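Side-chain contacts in lipoprotein (Colwellia psychrerythraea, PDB 3O0Y), which is of unknown function but is a putative lipoprotein whose family belongs to a clan of metallopeptidases, so a peptidase-like role is possible: residues E74-K77 with Q78-E82; Y288-A291 with I292-G296; I137-Q140 with I141-P144; Q259-E262 with K263-Q267; T160-E163 with A164-I168. One frame throughout, in Å; residues are numbered along the deposited sequence.

Contact 1: residues E74-K77 with Q78-E82; sequences ENEK and QLRAE
In helix 73-92, Glu-76 and Arg-80 form an i to i+4 salt bridge. Arg-80 comes side-on and uses two nitrogens on one oxygen. Its NH2 lies 2.9 Å from Glu-76 OE1, and its NE lies 3.2 Å from the same OE1. The oxygen sits in the guanidinium plane. The carboxylate is turned steeply against this plane. NH2 meets the anti lone pair of OE1, and NE comes from the anti side but tilted out of the carboxylate plane. Glu-76 folds at chi2 (-70°) to bring the carboxylate over. Arg-80 runs extended from CG to NE, with its CG 3.1 Å from Glu-76 O. Glu-76 OE1 also accepts from the backbone N of Ile-127 on strand 126-128, and its OE2 forms a salt bridge with Arg-46. Two arginines around one buried carboxylate probably favour its ionised form. Arg-80 NH2 also donates to Ile-124 O, which joins the helix to the chain leading into the strand. A second i to i+4 pair lies on the exposed side. Glu-74 bends at chi2 and Gln-78 stays extended, the carboxylate and amide planes 77° apart. Gln-78 NE2 donates to the anti lone pair of Glu-74 OE2 at 2.6 Å, with an N-H...O angle of 164°.

Contact 2: residues Y288-A291 with I292-G296; sequences YQDA and IKQLG
Tyr-288 and Ile-292 meet one helical turn apart, ring against aliphatic branch. Ile-292 CG1 stands over one face of the Tyr-288 ring, 4.2 Å from its centroid and only 13° off the ring normal. This is a CH-pi contact. The CD1 methyl reaches further along and lies 3.7 Å from Tyr-288 CE2. Ile-292 has CG1 beside its backbone N (chi1 -68°), which turns this branch back toward Tyr-288. The same CG1 lies 3.4 Å from Tyr-288 O. The second pair is polar. Gln-294 bends at chi2, and its NE2 donates to Asp-290 OD1 at 3.2 Å. The nitrogen comes in on the syn side of OD1 but well out of the carboxylate plane. The two side chains cross at a slant, and Gln-294 CG lies 3.7 Å from Asp-290 OD2. The stronger partner of Asp-290 is outside: OD1 forms a salt bridge with Arg-114 of helix 100-117, which Gln-294 also touches. Around Tyr-288, the OH is hydrogen-bonded to Asp-511 OD2, and the ring meets that of His-515. Ile-292 also packs on Ile-305 and Pro-302 of helix 302-326. These i to i+4 pairs, one apolar and one polar, lie on different sides of helix 284-296, which is packed among helices 100-117, 302-326 and 491-515.

Contact 3: residues I137-Q140 with I141-P144; sequences IVNQ and INGP
The chain turns back on itself here, the directions of 137-140 and 141-144 lying 144° apart and the CA atoms of Ile-137 and Gly-143 coming within 5.7 Å. Asn-139 holds the bend from inside. Its CG sits between the backbone N and the carbonyl carbon (chi1 70°), which points the amide across the turn. OD1 accepts two backbone bonds, from Ile-141 N at 2.9 Å and from Asn-142 N, also at 2.9 Å. The first lies in the carbonyl plane of the amide, and the second is tilted from it. The bond to Ile-141 closes an Asx turn. Asn-139 ND2 donates to Asn-142 OD1 at 3.2 Å and also to Phe-136 O. Asn-142 OD1 has its stronger partner in Trp-549 NE1. A water links the two arms of the bend, donating to Asn-142 O at 2.6 Å and accepting from Asn-139 N. A leucine in place of Asn-139 would probably leave the N-H groups of Ile-141 and Asn-142 without their acceptor and let the turn open. Next comes the start of helix 144-154, with Gly-143 at its N-cap. The backbone angles of Gly-143 would jam a CB against the preceding carbonyl. Pro-144 CG meets Ile-137 CG1 at 4.2 Å.

Contact 4: residues Q259-E262 with K263-Q267; sequences QSVE and KASEQ
Ser-265 turns its hydroxyl back onto the helix and donates through OG to Val-261 O at 3.0 Å. The chi1 of -64° puts OG beside its own backbone N, near that carbonyl. Ser-265 N donates to the same Val-261 O at 2.9 Å. The two donors come from opposite faces of the carbonyl plane, and OG stands above it, not on a lone pair. One buried carbonyl oxygen thus takes two bonds from one residue. Gln-267 repeats the pattern nearby. Its NE2 donates to Lys-263 O at 3.0 Å. Lys-263 O lies in the amide plane, but NE2 stands above the carbonyl plane, and the backbone N of Gln-267 uses that oxygen as well. Glu-262 and Glu-266 lie side by side and point the same way. Glu-262 OE2 and Glu-266 OE1 are 3.9 Å apart, two like charges with their carboxylate planes turned 67° against each other. This closeness probably costs some energy or raises the proton affinity of one group. Glu-262 also touches Lys-208 of helix 197-210, a positive charge that may partly offset the repulsion. On the inner side, Val-261 CG1 lies 4.1 Å from Ser-265 OG. That side faces two helices. Val-261 packs on Ala-178 and Ile-182 of helix 174-190, where Ala-264 also meets Ile-182. Ser-265 and Glu-266 rest on Ile-204 of helix 197-210. Helix 236-268 thus lies against both.

Contact 5: residues T160-E163 with A164-I168; sequences TEKE and ALDYI
Asp-166 OD1 is approached by a water and by Lys-162, one turn earlier. The water donates to Asp-166 OD1 at 2.8 Å and accepts only weakly from Lys-162 NZ. The direct salt bridge is long, with Lys-162 NZ 3.9 Å from Asp-166 OD1. Lys-162 bends at chi2 (68°) and runs straight beyond, so its methylene passes close by, CE lying 3.6 Å from Asp-166 OD1. Asp-166 has CG beside its backbone N (chi1 -67°), which turns the carboxylate back over the preceding turn. The contact lies in the first turns of helix 161-172. Thr-160 is the N-cap: its OG1 accepts from Glu-163 N at 3.1 Å in a nearly straight bond. Glu-163 OE1 in turn is hydrogen-bonded to Thr-159 OG1. On another side, Leu-165 CD1 meets Glu-161 CG at 4.2 Å, and Leu-165 also packs on Leu-242 of helix 236-268. An alanine at Asp-166 is likely to remove the negative charge near the Lys-162 ammonium and leave the water without its acceptor. Glu-163, in the first turn, probably suits the positive end of the helix dipole. Both routes from the lysine, direct and through water, are weak, so the pairing is probably mainly general charge attraction.

Overall arrangement
Along the chain the order is contact 1, contact 3, contact 5, contact 4 and contact 2. Contacts 3 and 4 touch: Val-138 in the bend of contact 3 packs on Val-261 and Ser-265, the centres of the two contacts being about 13 Å apart. Both also rest on helix 174-190, which contact 1 reaches through Lys-184, so these three converge on that helix. Contact 5 sits on helix 161-172, whose Leu-165 and Ile-168 pack on helix 236-268, the carrier of contact 4. Contact 2, on helix 284-296, follows that helix in sequence but lies about 40 Å from contact 5 between centres, in another part of the same largely helical fold.

Contact 1: residues E74-K77 with Q78-E82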
loop_
_atom_site.group_PDB
_atom_site.type_symbol
_atom_site.label_atom_id
_atom_site.label_comp_id
_atom_site.label_asym_id
_atom_site.label_seq_id
_atom_site.Cartn_x
_atom_site.Cartn_y
_atom_site.Cartn_z
ATOM N N GLU A 74 14.699 -18.142 12.309
ATOM C CA GLU A 74 15.628 -18.657 11.358
ATOM C C GLU A 74 15.130 -18.396 9.934
ATOM O O GLU A 74 15.941 -18.065 9.089
ATOM C CB GLU A 74 15.876 -20.139 11.563
ATOM C CG GLU A 74 16.995 -20.697 10.658
ATOM C CD GLU A 74 18.418 -20.157 10.971
ATOM O OE1 GLU A 74 18.713 -19.640 12.095
ATOM O OE2 GLU A 74 19.282 -20.287 10.062
ATOM N N ASN A 75 13.815 -18.480 9.708
ATOM C CA ASN A 75 13.261 -18.179 8.378
ATOM C C ASN A 75 13.622 -16.736 7.969
ATOM O O ASN A 75 14.102 -16.487 6.868
ATOM C CB ASN A 75 11.746 -18.324 8.378
ATOM C CG ASN A 75 11.268 -19.784 8.523
ATOM O OD1 ASN A 75 11.948 -20.732 8.082
ATOM N ND2 ASN A 75 10.169 -19.976 9.180
ATOM N N GLU A 76 13.398 -15.804 8.889
ATOM C CA GLU A 76 13.615 -14.398 8.621
ATOM C C GLU A 76 15.087 -14.090 8.456
ATOM O O GLU A 76 15.494 -13.330 7.554
ATOM C CB GLU A 76 13.018 -13.529 9.705
ATOM C CG GLU A 76 11.502 -13.400 9.584
ATOM C CD GLU A 76 11.096 -12.545 8.341
ATOM O OE1 GLU A 76 11.509 -11.349 8.228
ATOM O OE2 GLU A 76 10.319 -13.044 7.530
ATOM N N LYS A 77 15.913 -14.675 9.329
ATOM C CA LYS A 77 17.363 -14.499 9.195
ATOM C C LYS A 77 17.881 -14.958 7.818
ATOM O O LYS A 77 18.634 -14.247 7.159
ATOM C CB LYS A 77 18.083 -15.290 10.300
ATOM C CG LYS A 77 19.642 -15.225 10.180
ATOM C CD LYS A 77 20.324 -16.016 11.359
ATOM C CE LYS A 77 21.826 -15.545 11.470
ATOM N NZ LYS A 77 22.622 -16.540 12.248
ATOM N N GLN A 78 17.450 -16.143 7.350
ATOM C CA GLN A 78 17.972 -16.708 6.128
ATOM C C GLN A 78 17.468 -15.926 4.913
ATOM O O GLN A 78 18.217 -15.762 3.947
ATOM C CB GLN A 78 17.602 -18.180 5.941
ATOM C CG GLN A 78 18.321 -19.079 6.977
ATOM C CD GLN A 78 17.873 -20.570 6.881
ATOM O OE1 GLN A 78 17.210 -20.972 5.912
ATOM N NE2 GLN A 78 18.277 -21.390 7.875
ATOM N N LEU A 79 16.202 -15.482 4.965
ATOM C CA LEU A 79 15.629 -14.751 3.860
ATOM C C LEU A 79 16.442 -13.445 3.677
ATOM O O LEU A 79 16.877 -13.104 2.581
ATOM C CB LEU A 79 14.138 -14.411 4.121
ATOM C CG LEU A 79 13.460 -13.423 3.178
ATOM C CD1 LEU A 79 13.523 -13.921 1.804
ATOM C CD2 LEU A 79 11.990 -13.116 3.585
ATOM N N ARG A 80 16.619 -12.707 4.750
ATOM C CA ARG A 80 17.278 -11.412 4.723
ATOM C C ARG A 80 18.755 -11.579 4.320
ATOM O O ARG A 80 19.311 -10.783 3.553
ATOM C CB ARG A 80 17.147 -10.696 6.058
ATOM C CG ARG A 80 15.712 -10.469 6.505
ATOM C CD ARG A 80 15.629 -9.778 7.830
ATOM N NE ARG A 80 14.335 -9.829 8.394
ATOM C CZ ARG A 80 13.903 -9.086 9.425
ATOM N NH1 ARG A 80 14.689 -8.199 10.048
ATOM N NH2 ARG A 80 12.705 -9.381 9.926
ATOM N N ALA A 81 19.419 -12.565 4.903
ATOM C CA ALA A 81 20.833 -12.776 4.577
ATOM C C ALA A 81 21.061 -13.055 3.111
ATOM O O ALA A 81 21.979 -12.492 2.537
ATOM C CB ALA A 81 21.422 -13.905 5.419
ATOM N N GLU A 82 20.186 -13.852 2.506
ATOM C CA GLU A 82 20.257 -14.115 1.086
ATOM C C GLU A 82 20.054 -12.886 0.225
ATOM O O GLU A 82 20.844 -12.601 -0.692
ATOM C CB GLU A 82 19.250 -15.156 0.656
ATOM C CG GLU A 82 19.367 -15.435 -0.892
ATOM C CD GLU A 82 18.567 -16.612 -1.391
ATOM O OE1 GLU A 82 17.778 -17.232 -0.605
ATOM O OE2 GLU A 82 18.777 -16.929 -2.579
#

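Contact 2: residues Y288-A291 with I292-G296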
loop_
_atom_site.group_PDB
_atom_site.type_symbol
_atom_site.label_atom_id
_atom_site.label_comp_id
_atom_site.label_asym_id
_atom_site.label_seq_id
_atom_site.Cartn_x
_atom_site.Cartn_y
_atom_site.Cartn_z
ATOM N N TYR A 288 14.004 4.631 12.642
ATOM C CA TYR A 288 13.186 5.634 11.973
ATOM C C TYR A 288 13.957 6.311 10.873
ATOM O O TYR A 288 13.404 6.530 9.772
ATOM C CB TYR A 288 12.623 6.645 12.988
ATOM C CG TYR A 288 11.591 7.576 12.361
ATOM C CD1 TYR A 288 10.448 7.054 11.751
ATOM C CD2 TYR A 288 11.736 8.969 12.431
ATOM C CE1 TYR A 288 9.505 7.906 11.174
ATOM C CE2 TYR A 288 10.768 9.806 11.902
ATOM C CZ TYR A 288 9.700 9.278 11.274
ATOM O OH TYR A 288 8.751 10.139 10.730
ATOM N N GLN A 289 15.236 6.610 11.097
ATOM C CA GLN A 289 16.037 7.222 10.022
ATOM C C GLN A 289 16.128 6.288 8.773
ATOM O O GLN A 289 16.014 6.717 7.602
ATOM C CB GLN A 289 17.428 7.696 10.499
ATOM C CG GLN A 289 18.111 8.658 9.489
ATOM C CD GLN A 289 17.347 10.018 9.320
ATOM O OE1 GLN A 289 16.969 10.510 8.181
ATOM N NE2 GLN A 289 17.116 10.641 10.463
ATOM N N ASP A 290 16.237 5.013 9.012
ATOM C CA ASP A 290 16.136 4.010 7.942
ATOM C C ASP A 290 14.775 3.960 7.261
ATOM O O ASP A 290 14.706 3.912 6.036
ATOM C CB ASP A 290 16.520 2.604 8.461
ATOM C CG ASP A 290 16.443 1.541 7.340
ATOM O OD1 ASP A 290 17.291 1.586 6.384
ATOM O OD2 ASP A 290 15.438 0.790 7.341
ATOM N N ALA A 291 13.713 4.080 8.052
ATOM C CA ALA A 291 12.368 4.153 7.489
ATOM C C ALA A 291 12.199 5.363 6.608
ATOM O O ALA A 291 11.575 5.275 5.524
ATOM C CB ALA A 291 11.322 4.083 8.544
ATOM N N ILE A 292 12.755 6.482 7.003
ATOM C CA ILE A 292 12.701 7.682 6.168
ATOM C C ILE A 292 13.401 7.458 4.847
ATOM O O ILE A 292 12.891 7.875 3.790
ATOM C CB ILE A 292 13.335 8.913 6.946
ATOM C CG1 ILE A 292 12.469 9.285 8.106
ATOM C CG2 ILE A 292 13.551 10.164 6.033
ATOM C CD1 ILE A 292 13.082 10.396 9.021
ATOM N N LYS A 293 14.572 6.804 4.903
ATOM C CA LYS A 293 15.265 6.455 3.635
ATOM C C LYS A 293 14.433 5.481 2.751
ATOM O O LYS A 293 14.245 5.718 1.530
ATOM C CB LYS A 293 16.633 5.877 3.942
ATOM C CG LYS A 293 17.303 5.554 2.582
ATOM C CD LYS A 293 18.800 5.503 2.486
ATOM C CE LYS A 293 19.186 5.538 0.953
ATOM N NZ LYS A 293 18.782 6.790 0.145
ATOM N N GLN A 294 13.902 4.412 3.342
ATOM C CA GLN A 294 13.258 3.370 2.556
ATOM C C GLN A 294 11.845 3.730 2.110
ATOM O O GLN A 294 11.415 3.311 1.033
ATOM C CB GLN A 294 13.175 2.045 3.347
ATOM C CG GLN A 294 14.497 1.414 3.794
ATOM C CD GLN A 294 15.544 1.299 2.767
ATOM O OE1 GLN A 294 15.300 0.936 1.585
ATOM N NE2 GLN A 294 16.779 1.621 3.193
ATOM N N LEU A 295 11.108 4.395 2.984
ATOM C CA LEU A 295 9.693 4.700 2.716
ATOM C C LEU A 295 9.429 6.165 2.346
ATOM O O LEU A 295 8.426 6.501 1.685
ATOM C CB LEU A 295 8.866 4.235 3.932
ATOM C CG LEU A 295 8.901 2.724 4.238
ATOM C CD1 LEU A 295 8.161 2.458 5.569
ATOM C CD2 LEU A 295 8.263 1.924 3.036
ATOM N N GLY A 296 10.266 7.089 2.811
ATOM C CA GLY A 296 10.192 8.448 2.330
ATOM C C GLY A 296 11.102 8.807 1.213
ATOM O O GLY A 296 10.980 9.910 0.676
#

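Contact 3: residues I137-Q140 with I141-P144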
loop_
_atom_site.group_PDB
_atom_site.type_symbol
_atom_site.label_atom_id
_atom_site.label_comp_id
_atom_site.label_asym_id
_atom_site.label_seq_id
_atom_site.Cartn_x
_atom_site.Cartn_y
_atom_site.Cartn_z
ATOM N N ILE A 137 5.199 -7.813 13.802
ATOM C CA ILE A 137 4.715 -8.963 13.010
ATOM C C ILE A 137 3.229 -9.184 13.244
ATOM O O ILE A 137 2.530 -9.619 12.339
ATOM C CB ILE A 137 5.590 -10.204 13.196
ATOM C CG1 ILE A 137 5.275 -11.265 12.163
ATOM C CG2 ILE A 137 5.506 -10.720 14.723
ATOM C CD1 ILE A 137 6.317 -12.385 12.071
ATOM N N VAL A 138 2.751 -8.895 14.462
ATOM C CA VAL A 138 1.334 -8.898 14.758
ATOM C C VAL A 138 0.936 -7.463 15.129
ATOM O O VAL A 138 1.485 -6.835 16.010
ATOM C CB VAL A 138 0.998 -9.869 15.919
ATOM C CG1 VAL A 138 -0.514 -9.778 16.304
ATOM C CG2 VAL A 138 1.499 -11.341 15.602
ATOM N N ASN A 139 -0.013 -6.926 14.375
ATOM C CA ASN A 139 -0.463 -5.566 14.550
ATOM C C ASN A 139 -1.928 -5.480 14.082
ATOM O O ASN A 139 -2.537 -6.479 13.752
ATOM C CB ASN A 139 0.469 -4.582 13.827
ATOM C CG ASN A 139 0.382 -4.665 12.302
ATOM O OD1 ASN A 139 -0.648 -4.315 11.742
ATOM N ND2 ASN A 139 1.441 -5.119 11.637
ATOM N N GLN A 140 -2.523 -4.316 14.226
ATOM C CA GLN A 140 -3.945 -4.141 13.938
ATOM C C GLN A 140 -4.358 -3.952 12.473
ATOM O O GLN A 140 -5.516 -3.972 12.190
ATOM C CB GLN A 140 -4.453 -2.932 14.780
ATOM C CG GLN A 140 -4.403 -1.538 14.108
ATOM C CD GLN A 140 -2.970 -0.927 13.978
ATOM O OE1 GLN A 140 -1.968 -1.531 14.379
ATOM N NE2 GLN A 140 -2.891 0.241 13.341
ATOM N N ILE A 141 -3.433 -3.640 11.589
ATOM C CA ILE A 141 -3.708 -3.193 10.250
ATOM C C ILE A 141 -3.246 -4.184 9.186
ATOM O O ILE A 141 -3.948 -4.352 8.212
ATOM C CB ILE A 141 -3.216 -1.746 9.985
ATOM C CG1 ILE A 141 -3.556 -1.239 8.582
ATOM C CG2 ILE A 141 -1.689 -1.578 10.222
ATOM C CD1 ILE A 141 -3.427 0.319 8.435
ATOM N N ASN A 142 -2.052 -4.774 9.303
ATOM C CA ASN A 142 -1.587 -5.774 8.314
ATOM C C ASN A 142 -0.681 -6.810 8.975
ATOM O O ASN A 142 -0.785 -7.053 10.157
ATOM C CB ASN A 142 -0.923 -5.110 7.082
ATOM C CG ASN A 142 0.458 -4.538 7.394
ATOM O OD1 ASN A 142 0.808 -4.281 8.582
ATOM N ND2 ASN A 142 1.260 -4.365 6.336
ATOM N N GLY A 143 0.208 -7.409 8.213
ATOM C CA GLY A 143 0.980 -8.533 8.713
ATOM C C GLY A 143 0.317 -9.828 8.283
ATOM O O GLY A 143 -0.821 -9.825 7.823
ATOM N N PRO A 144 1.042 -10.954 8.462
ATOM C CA PRO A 144 0.616 -12.216 7.802
ATOM C C PRO A 144 -0.774 -12.686 8.247
ATOM O O PRO A 144 -1.528 -13.243 7.436
ATOM C CB PRO A 144 1.726 -13.195 8.151
ATOM C CG PRO A 144 2.610 -12.479 9.185
ATOM C CD PRO A 144 2.391 -11.018 9.013
HETATM O O HOH W 1 -1.381 -8.581 12.218
#

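Contact 4: residues Q259-E262 with K263-Q267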
loop_
_atom_site.group_PDB
_atom_site.type_symbol
_atom_site.label_atom_id
_atom_site.label_comp_id
_atom_site.label_asym_id
_atom_site.label_seq_id
_atom_site.Cartn_x
_atom_site.Cartn_y
_atom_site.Cartn_z
ATOM N N GLN A 259 -6.428 -18.375 17.908
ATOM C CA GLN A 259 -6.588 -18.329 19.361
ATOM C C GLN A 259 -5.249 -18.339 20.070
ATOM O O GLN A 259 -5.079 -17.642 21.070
ATOM C CB GLN A 259 -7.516 -19.476 19.806
ATOM C CG GLN A 259 -8.986 -19.133 19.350
ATOM C CD GLN A 259 -9.959 -20.343 19.357
ATOM O OE1 GLN A 259 -11.132 -20.165 19.079
ATOM N NE2 GLN A 259 -9.454 -21.541 19.560
ATOM N N SER A 260 -4.342 -19.155 19.565
ATOM C CA SER A 260 -2.967 -19.248 20.014
ATOM C C SER A 260 -2.268 -17.879 20.010
ATOM O O SER A 260 -1.511 -17.491 20.917
ATOM C CB SER A 260 -2.204 -20.076 18.961
ATOM O OG SER A 260 -1.274 -20.825 19.637
ATOM N N VAL A 261 -2.355 -17.229 18.856
ATOM C CA VAL A 261 -1.692 -15.907 18.735
ATOM C C VAL A 261 -2.328 -14.830 19.602
ATOM O O VAL A 261 -1.630 -13.981 20.175
ATOM C CB VAL A 261 -1.617 -15.469 17.264
ATOM C CG1 VAL A 261 -0.807 -14.182 17.136
ATOM C CG2 VAL A 261 -0.984 -16.616 16.453
ATOM N N GLU A 262 -3.658 -14.855 19.678
ATOM C CA GLU A 262 -4.397 -13.969 20.542
ATOM C C GLU A 262 -3.891 -14.075 21.979
ATOM O O GLU A 262 -3.526 -13.063 22.603
ATOM C CB GLU A 262 -5.876 -14.297 20.438
ATOM C CG GLU A 262 -6.801 -13.334 21.176
ATOM C CD GLU A 262 -8.187 -13.932 21.371
ATOM O OE1 GLU A 262 -8.623 -14.764 20.519
ATOM O OE2 GLU A 262 -8.848 -13.556 22.360
ATOM N N LYS A 263 -3.756 -15.296 22.461
ATOM C CA LYS A 263 -3.308 -15.537 23.831
ATOM C C LYS A 263 -1.871 -15.054 24.002
ATOM O O LYS A 263 -1.566 -14.387 24.986
ATOM C CB LYS A 263 -3.423 -17.033 24.164
ATOM C CG LYS A 263 -2.956 -17.427 25.574
ATOM C CD LYS A 263 -3.287 -18.893 25.903
ATOM C CE LYS A 263 -2.830 -19.220 27.350
ATOM N NZ LYS A 263 -2.591 -20.680 27.529
ATOM N N ALA A 264 -0.990 -15.370 23.050
ATOM C CA ALA A 264 0.397 -14.905 23.134
ATOM C C ALA A 264 0.499 -13.381 23.218
ATOM O O ALA A 264 1.314 -12.828 23.990
ATOM C CB ALA A 264 1.230 -15.471 21.945
ATOM N N SER A 265 -0.280 -12.712 22.362
ATOM C CA SER A 265 -0.317 -11.271 22.316
ATOM C C SER A 265 -0.839 -10.699 23.626
ATOM O O SER A 265 -0.237 -9.755 24.178
ATOM C CB SER A 265 -1.177 -10.815 21.140
ATOM O OG SER A 265 -0.576 -11.224 19.916
ATOM N N GLU A 266 -1.913 -11.303 24.154
ATOM C CA GLU A 266 -2.381 -10.939 25.506
ATOM C C GLU A 266 -1.283 -11.022 26.586
ATOM O O GLU A 266 -1.153 -10.081 27.401
ATOM C CB GLU A 266 -3.614 -11.769 25.889
ATOM C CG GLU A 266 -4.864 -11.236 25.225
ATOM C CD GLU A 266 -6.106 -12.128 25.372
ATOM O OE1 GLU A 266 -7.218 -11.585 25.238
ATOM O OE2 GLU A 266 -5.978 -13.355 25.583
ATOM N N GLN A 267 -0.481 -12.093 26.584
ATOM C CA GLN A 267 0.692 -12.215 27.483
ATOM C C GLN A 267 1.666 -11.052 27.386
ATOM O O GLN A 267 2.319 -10.738 28.341
ATOM C CB GLN A 267 1.572 -13.465 27.219
ATOM C CG GLN A 267 0.953 -14.840 27.315
ATOM C CD GLN A 267 -0.105 -14.943 28.344
ATOM O OE1 GLN A 267 0.179 -15.000 29.571
ATOM N NE2 GLN A 267 -1.344 -15.018 27.881
#

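Contact 5: residues T160-E163 with A164-I168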
loop_
_atom_site.group_PDB
_atom_site.type_symbol
_atom_site.label_atom_id
_atom_site.label_comp_id
_atom_site.label_asym_id
_atom_site.label_seq_id
_atom_site.Cartn_x
_atom_site.Cartn_y
_atom_site.Cartn_z
ATOM N N THR A 160 -11.325 -25.007 -10.216
ATOM C CA THR A 160 -11.105 -26.407 -10.568
ATOM C C THR A 160 -10.949 -27.162 -9.259
ATOM O O THR A 160 -10.731 -26.543 -8.194
ATOM C CB THR A 160 -9.790 -26.643 -11.394
ATOM O OG1 THR A 160 -8.645 -26.371 -10.563
ATOM C CG2 THR A 160 -9.745 -25.799 -12.640
ATOM N N GLU A 161 -11.079 -28.476 -9.297
ATOM C CA GLU A 161 -10.933 -29.293 -8.102
ATOM C C GLU A 161 -9.534 -29.110 -7.528
ATOM O O GLU A 161 -9.347 -29.072 -6.286
ATOM C CB GLU A 161 -11.148 -30.767 -8.459
ATOM C CG GLU A 161 -11.024 -31.700 -7.261
ATOM C CD GLU A 161 -11.445 -33.174 -7.557
ATOM O OE1 GLU A 161 -11.784 -33.520 -8.714
ATOM O OE2 GLU A 161 -11.473 -33.942 -6.592
ATOM N N LYS A 162 -8.533 -29.052 -8.423
ATOM C CA LYS A 162 -7.116 -28.918 -7.963
ATOM C C LYS A 162 -6.920 -27.598 -7.206
ATOM O O LYS A 162 -6.284 -27.580 -6.139
ATOM C CB LYS A 162 -6.120 -29.060 -9.140
ATOM C CG LYS A 162 -4.714 -28.702 -8.837
ATOM C CD LYS A 162 -4.050 -29.675 -7.878
ATOM C CE LYS A 162 -2.578 -29.234 -7.648
ATOM N NZ LYS A 162 -1.906 -30.192 -6.748
ATOM N N GLU A 163 -7.491 -26.518 -7.722
ATOM C CA GLU A 163 -7.428 -25.216 -7.023
ATOM C C GLU A 163 -8.186 -25.235 -5.697
ATOM O O GLU A 163 -7.727 -24.684 -4.724
ATOM C CB GLU A 163 -7.926 -24.119 -7.921
ATOM C CG GLU A 163 -6.959 -23.823 -9.094
ATOM C CD GLU A 163 -7.474 -22.826 -10.129
ATOM O OE1 GLU A 163 -8.613 -22.285 -10.058
ATOM O OE2 GLU A 163 -6.676 -22.522 -11.033
ATOM N N ALA A 164 -9.314 -25.938 -5.614
ATOM C CA ALA A 164 -9.993 -26.062 -4.321
ATOM C C ALA A 164 -9.112 -26.763 -3.319
ATOM O O ALA A 164 -9.072 -26.415 -2.146
ATOM C CB ALA A 164 -11.291 -26.853 -4.487
ATOM N N LEU A 165 -8.433 -27.784 -3.771
ATOM C CA LEU A 165 -7.582 -28.566 -2.893
ATOM C C LEU A 165 -6.356 -27.728 -2.466
ATOM O O LEU A 165 -5.908 -27.812 -1.321
ATOM C CB LEU A 165 -7.163 -29.865 -3.554
ATOM C CG LEU A 165 -8.277 -30.948 -3.688
ATOM C CD1 LEU A 165 -7.819 -32.108 -4.576
ATOM C CD2 LEU A 165 -8.742 -31.464 -2.311
ATOM N N ASP A 166 -5.836 -26.886 -3.339
ATOM C CA ASP A 166 -4.775 -25.942 -2.885
ATOM C C ASP A 166 -5.173 -25.003 -1.715
ATOM O O ASP A 166 -4.362 -24.686 -0.793
ATOM C CB ASP A 166 -4.303 -25.058 -4.020
ATOM C CG ASP A 166 -3.559 -25.809 -5.138
ATOM O OD1 ASP A 166 -3.107 -26.938 -4.934
ATOM O OD2 ASP A 166 -3.481 -25.248 -6.271
ATOM N N TYR A 167 -6.438 -24.587 -1.730
ATOM C CA TYR A 167 -7.009 -23.741 -0.663
ATOM C C TYR A 167 -7.076 -24.518 0.646
ATOM O O TYR A 167 -6.660 -24.023 1.693
ATOM C CB TYR A 167 -8.393 -23.270 -1.148
ATOM C CG TYR A 167 -9.147 -22.255 -0.363
ATOM C CD1 TYR A 167 -8.898 -20.906 -0.531
ATOM C CD2 TYR A 167 -10.115 -22.638 0.576
ATOM C CE1 TYR A 167 -9.714 -19.922 0.120
ATOM C CE2 TYR A 167 -10.934 -21.676 1.198
ATOM C CZ TYR A 167 -10.683 -20.339 1.014
ATOM O OH TYR A 167 -11.445 -19.388 1.651
ATOM N N ILE A 168 -7.496 -25.783 0.564
ATOM C CA ILE A 168 -7.591 -26.644 1.730
ATOM C C ILE A 168 -6.235 -26.910 2.355
ATOM O O ILE A 168 -6.065 -26.865 3.593
ATOM C CB ILE A 168 -8.368 -27.948 1.357
ATOM C CG1 ILE A 168 -9.836 -27.583 1.171
ATOM C CG2 ILE A 168 -8.207 -29.039 2.439
ATOM C CD1 ILE A 168 -10.606 -28.618 0.313
HETATM O O HOH W 2 -3.030 -29.347 -3.545
#